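Lysosome-associated membrane glycoprotein 3 (Homo sapiens, PDB 4AKM) is a lysosomal membrane glycoprotein that acts in the unfolded protein response and in fusion of lysosomes with autophagosomes, and promotes lipogenesis in hepatocytes. Local coordinates at residues E78-S83 with Q140-E145. Residues are numbered along the deposited sequence; the frame is centred on the assembly and turned at random.
Sequences ESYYIS and QAFDFE
Q140 meets the phenol end of Y80 where the two antiparallel sheets of the beta-prism fold face each other, in the membrane-proximal luminal domain of this LAMP protein. Y80 opens strand 80-90 of the five-stranded sheet, and 140-141 are the last residues of strand 137-141 in the other. No hydrogen bond runs between the segments, and Y80 and A141, the residues whose CA atoms lie closest, are still 7.5 Å apart, so they are joined by the Y80 side chain packing on the end of the other strand and the loop after it, rather than by strand pairing. At Q140 the contact is made by CA and the first part of the side chain: Y80 OH lies 3.5 Å from Q140 CA and 3.7 Å from Q140 CG. The phenol oxygen itself is hydrogen-bonded to the backbone O of H114, which anchors the hydroxyl end of the ring. With CG anti to the backbone N (chi1 -173°) and the chain extended beyond it, the Q140 amide is carried past this contact; its OE1 is bonded to the backbone N of G150. A141 O sits 4.0 Å above the ring plane of Y80, over the centre of one face, while A141 N comes within 3.7 Å of Y80 CE2 and the methyl packs more loosely beside CD2. F142 then turns its ring back to the base of the tyrosine, the two side chains running past each other in opposite directions, with F142 CE2 3.7 Å from Y80 CB. The backbone of F142 has a positive phi, 68°, consistent with the chain turning as it leaves the strand. The Q140 amide reaches across this bend: Q140 NE2 donates to D143 O at 2.9 Å, with an N-H...O angle of 159° and the oxygen close to the amide plane.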
ATOM      1  N   GLU A  78      -1.300  18.641  11.813  1.00110.10           N
ATOM      2  CA  GLU A  78      -1.455  18.494  10.366  1.00106.95           C
ATOM      3  C   GLU A  78      -0.510  17.414   9.840  1.00103.63           C
ATOM      4  O   GLU A  78       0.445  17.044  10.529  1.00105.28           O
ATOM      5  CB  GLU A  78      -1.253  19.836   9.644  1.00104.23           C
ATOM      6  CG  GLU A  78       0.080  20.522   9.926  1.00107.88           C
ATOM      7  CD  GLU A  78       0.100  21.979   9.474  1.00113.35           C
ATOM      8  OE1 GLU A  78      -0.978  22.611   9.432  1.00110.29           O
ATOM      9  OE2 GLU A  78       1.197  22.494   9.168  1.00109.41           O
ATOM     10  N   SER A  79      -0.819  16.915   8.641  1.00 95.58           N
ATOM     11  CA  SER A  79      -0.150  15.777   7.981  1.00 91.09           C
ATOM     12  C   SER A  79      -0.740  14.399   8.302  1.00 84.92           C
ATOM     13  O   SER A  79      -1.230  14.144   9.403  1.00 86.56           O
ATOM     14  CB  SER A  79       1.375  15.756   8.186  1.00 91.77           C
ATOM     15  OG  SER A  79       1.712  15.244   9.468  1.00 88.75           O
ATOM     16  N   TYR A  80      -0.678  13.524   7.302  1.00 80.73           N
ATOM     17  CA  TYR A  80      -1.083  12.131   7.425  1.00 74.58           C
ATOM     18  C   TYR A  80       0.021  11.277   6.813  1.00 66.83           C
ATOM     19  O   TYR A  80       0.900  11.791   6.122  1.00 66.52           O
ATOM     20  CB  TYR A  80      -2.411  11.886   6.700  1.00 74.07           C
ATOM     21  CG  TYR A  80      -2.369  12.171   5.210  1.00 73.86           C
ATOM     22  CD1 TYR A  80      -2.537  13.462   4.724  1.00 76.94           C
ATOM     23  CD2 TYR A  80      -2.159  11.150   4.290  1.00 72.15           C
ATOM     24  CE1 TYR A  80      -2.498  13.726   3.364  1.00 77.28           C
ATOM     25  CE2 TYR A  80      -2.120  11.406   2.931  1.00 71.58           C
ATOM     26  CZ  TYR A  80      -2.290  12.695   2.473  1.00 73.98           C
ATOM     27  OH  TYR A  80      -2.252  12.952   1.122  1.00 73.08           O
ATOM     28  N   TYR A  81      -0.031   9.974   7.055  1.00 65.04           N
ATOM     29  CA  TYR A  81       1.014   9.071   6.585  1.00 62.67           C
ATOM     30  C   TYR A  81       0.506   7.642   6.631  1.00 58.42           C
ATOM     31  O   TYR A  81      -0.520   7.365   7.253  1.00 59.11           O
ATOM     32  CB  TYR A  81       2.272   9.211   7.454  1.00 60.26           C
ATOM     33  CG  TYR A  81       2.003   9.122   8.940  1.00 62.71           C
ATOM     34  CD1 TYR A  81       1.670  10.255   9.677  1.00 66.70           C
ATOM     35  CD2 TYR A  81       2.069   7.907   9.605  1.00 63.30           C
ATOM     36  CE1 TYR A  81       1.412  10.174  11.035  1.00 72.78           C
ATOM     37  CE2 TYR A  81       1.814   7.815  10.961  1.00 62.98           C
ATOM     38  CZ  TYR A  81       1.487   8.949  11.673  1.00 72.82           C
ATOM     39  OH  TYR A  81       1.236   8.852  13.025  1.00 70.39           O
ATOM     40  N   ILE A  82       1.209   6.736   5.959  1.00 54.21           N
ATOM     41  CA  ILE A  82       0.934   5.317   6.129  1.00 56.53           C
ATOM     42  C   ILE A  82       1.559   4.893   7.447  1.00 54.02           C
ATOM     43  O   ILE A  82       2.766   5.019   7.630  1.00 56.40           O
ATOM     44  CB  ILE A  82       1.525   4.466   4.989  1.00 56.60           C
ATOM     45  CG1 ILE A  82       0.725   4.655   3.701  1.00 50.08           C
ATOM     46  CG2 ILE A  82       1.540   2.995   5.376  1.00 54.68           C
ATOM     47  CD1 ILE A  82       1.449   4.179   2.457  1.00 44.02           C
ATOM     48  N   SER A  83       0.736   4.409   8.370  1.00 52.25           N
ATOM     49  CA  SER A  83       1.217   4.031   9.692  1.00 52.23           C
ATOM     50  C   SER A  83       1.397   2.523   9.853  1.00 55.61           C
ATOM     51  O   SER A  83       2.046   2.070  10.797  1.00 56.14           O
ATOM     52  CB  SER A  83       0.288   4.565  10.782  1.00 53.29           C
ATOM     53  OG  SER A  83      -0.976   3.933  10.722  1.00 55.31           O
ATOM     54  N   GLN A 140      -3.911   9.842  -1.631  1.00 65.37           N
ATOM     55  CA  GLN A 140      -4.431  10.870  -0.749  1.00 67.91           C
ATOM     56  C   GLN A 140      -5.439  10.224   0.192  1.00 66.24           C
ATOM     57  O   GLN A 140      -6.185   9.325  -0.205  1.00 62.31           O
ATOM     58  CB  GLN A 140      -5.084  11.994  -1.558  1.00 73.61           C
ATOM     59  CG  GLN A 140      -5.505  13.202  -0.726  1.00 81.02           C
ATOM     60  CD  GLN A 140      -5.806  14.425  -1.576  1.00 83.35           C
ATOM     61  OE1 GLN A 140      -5.343  14.535  -2.712  1.00 84.28           O
ATOM     62  NE2 GLN A 140      -6.585  15.351  -1.027  1.00 87.65           N
ATOM     63  N   ALA A 141      -5.449  10.677   1.440  1.00 73.33           N
ATOM     64  CA  ALA A 141      -6.354  10.129   2.447  1.00 77.88           C
ATOM     65  C   ALA A 141      -6.960  11.218   3.337  1.00 81.04           C
ATOM     66  O   ALA A 141      -6.386  12.299   3.491  1.00 86.99           O
ATOM     67  CB  ALA A 141      -5.636   9.086   3.292  1.00 71.73           C
ATOM     68  N   PHE A 142      -8.123  10.915   3.909  1.00 84.47           N
ATOM     69  CA  PHE A 142      -8.863  11.827   4.790  1.00 92.24           C
ATOM     70  C   PHE A 142      -9.441  13.055   4.074  1.00 98.19           C
ATOM     71  O   PHE A 142     -10.522  12.982   3.485  1.00 97.28           O
ATOM     72  CB  PHE A 142      -8.017  12.245   5.999  1.00 86.52           C
ATOM     73  CG  PHE A 142      -7.360  11.095   6.698  1.00 81.20           C
ATOM     74  CD1 PHE A 142      -8.090  10.279   7.546  1.00 76.29           C
ATOM     75  CD2 PHE A 142      -6.015  10.827   6.506  1.00 76.52           C
ATOM     76  CE1 PHE A 142      -7.491   9.218   8.192  1.00 70.41           C
ATOM     77  CE2 PHE A 142      -5.412   9.767   7.150  1.00 73.51           C
ATOM     78  CZ  PHE A 142      -6.152   8.960   7.995  1.00 68.50           C
ATOM     79  N   ASP A 143      -8.728  14.177   4.135  1.00100.98           N
ATOM     80  CA  ASP A 143      -9.226  15.432   3.571  1.00105.87           C
ATOM     81  C   ASP A 143      -9.243  15.450   2.042  1.00105.73           C
ATOM     82  O   ASP A 143      -8.224  15.189   1.397  1.00102.73           O
ATOM     83  CB  ASP A 143      -8.424  16.620   4.111  1.00105.13           C
ATOM     84  CG  ASP A 143      -9.005  17.176   5.398  1.00113.34           C
ATOM     85  OD1 ASP A 143      -9.878  16.511   5.997  1.00105.58           O
ATOM     86  OD2 ASP A 143      -8.594  18.285   5.804  1.00113.92           O
ATOM     87  N   PHE A 144     -10.401  15.777   1.471  1.00107.94           N
ATOM     88  CA  PHE A 144     -10.570  15.803   0.020  1.00111.63           C
ATOM     89  C   PHE A 144     -11.345  17.022  -0.468  1.00117.65           C
ATOM     90  O   PHE A 144     -12.078  17.655   0.294  1.00117.76           O
ATOM     91  CB  PHE A 144     -11.273  14.533  -0.463  1.00103.85           C
ATOM     92  CG  PHE A 144     -10.343  13.380  -0.695  1.00 93.84           C
ATOM     93  CD1 PHE A 144      -9.611  13.293  -1.867  1.00 92.41           C
ATOM     94  CD2 PHE A 144     -10.203  12.383   0.256  1.00 89.91           C
ATOM     95  CE1 PHE A 144      -8.752  12.231  -2.087  1.00 86.85           C
ATOM     96  CE2 PHE A 144      -9.345  11.314   0.043  1.00 81.63           C
ATOM     97  CZ  PHE A 144      -8.619  11.238  -1.130  1.00 79.05           C
ATOM     98  N   GLU A 145     -11.183  17.337  -1.750  1.00118.37           N
ATOM     99  CA  GLU A 145     -11.877  18.463  -2.364  1.00125.04           C
ATOM    100  C   GLU A 145     -12.354  18.117  -3.766  1.00127.48           C
ATOM    101  O   GLU A 145     -11.572  18.143  -4.717  1.00125.90           O
ATOM    102  CB  GLU A 145     -10.961  19.683  -2.438  1.00126.55           C
ATOM    103  CG  GLU A 145     -10.480  20.194  -1.098  1.00128.89           C
ATOM    104  CD  GLU A 145      -9.458  21.299  -1.243  1.00130.43           C
ATOM    105  OE1 GLU A 145      -9.729  22.261  -1.993  1.00124.40           O
ATOM    106  OE2 GLU A 145      -8.381  21.199  -0.617  1.00126.24           O
TER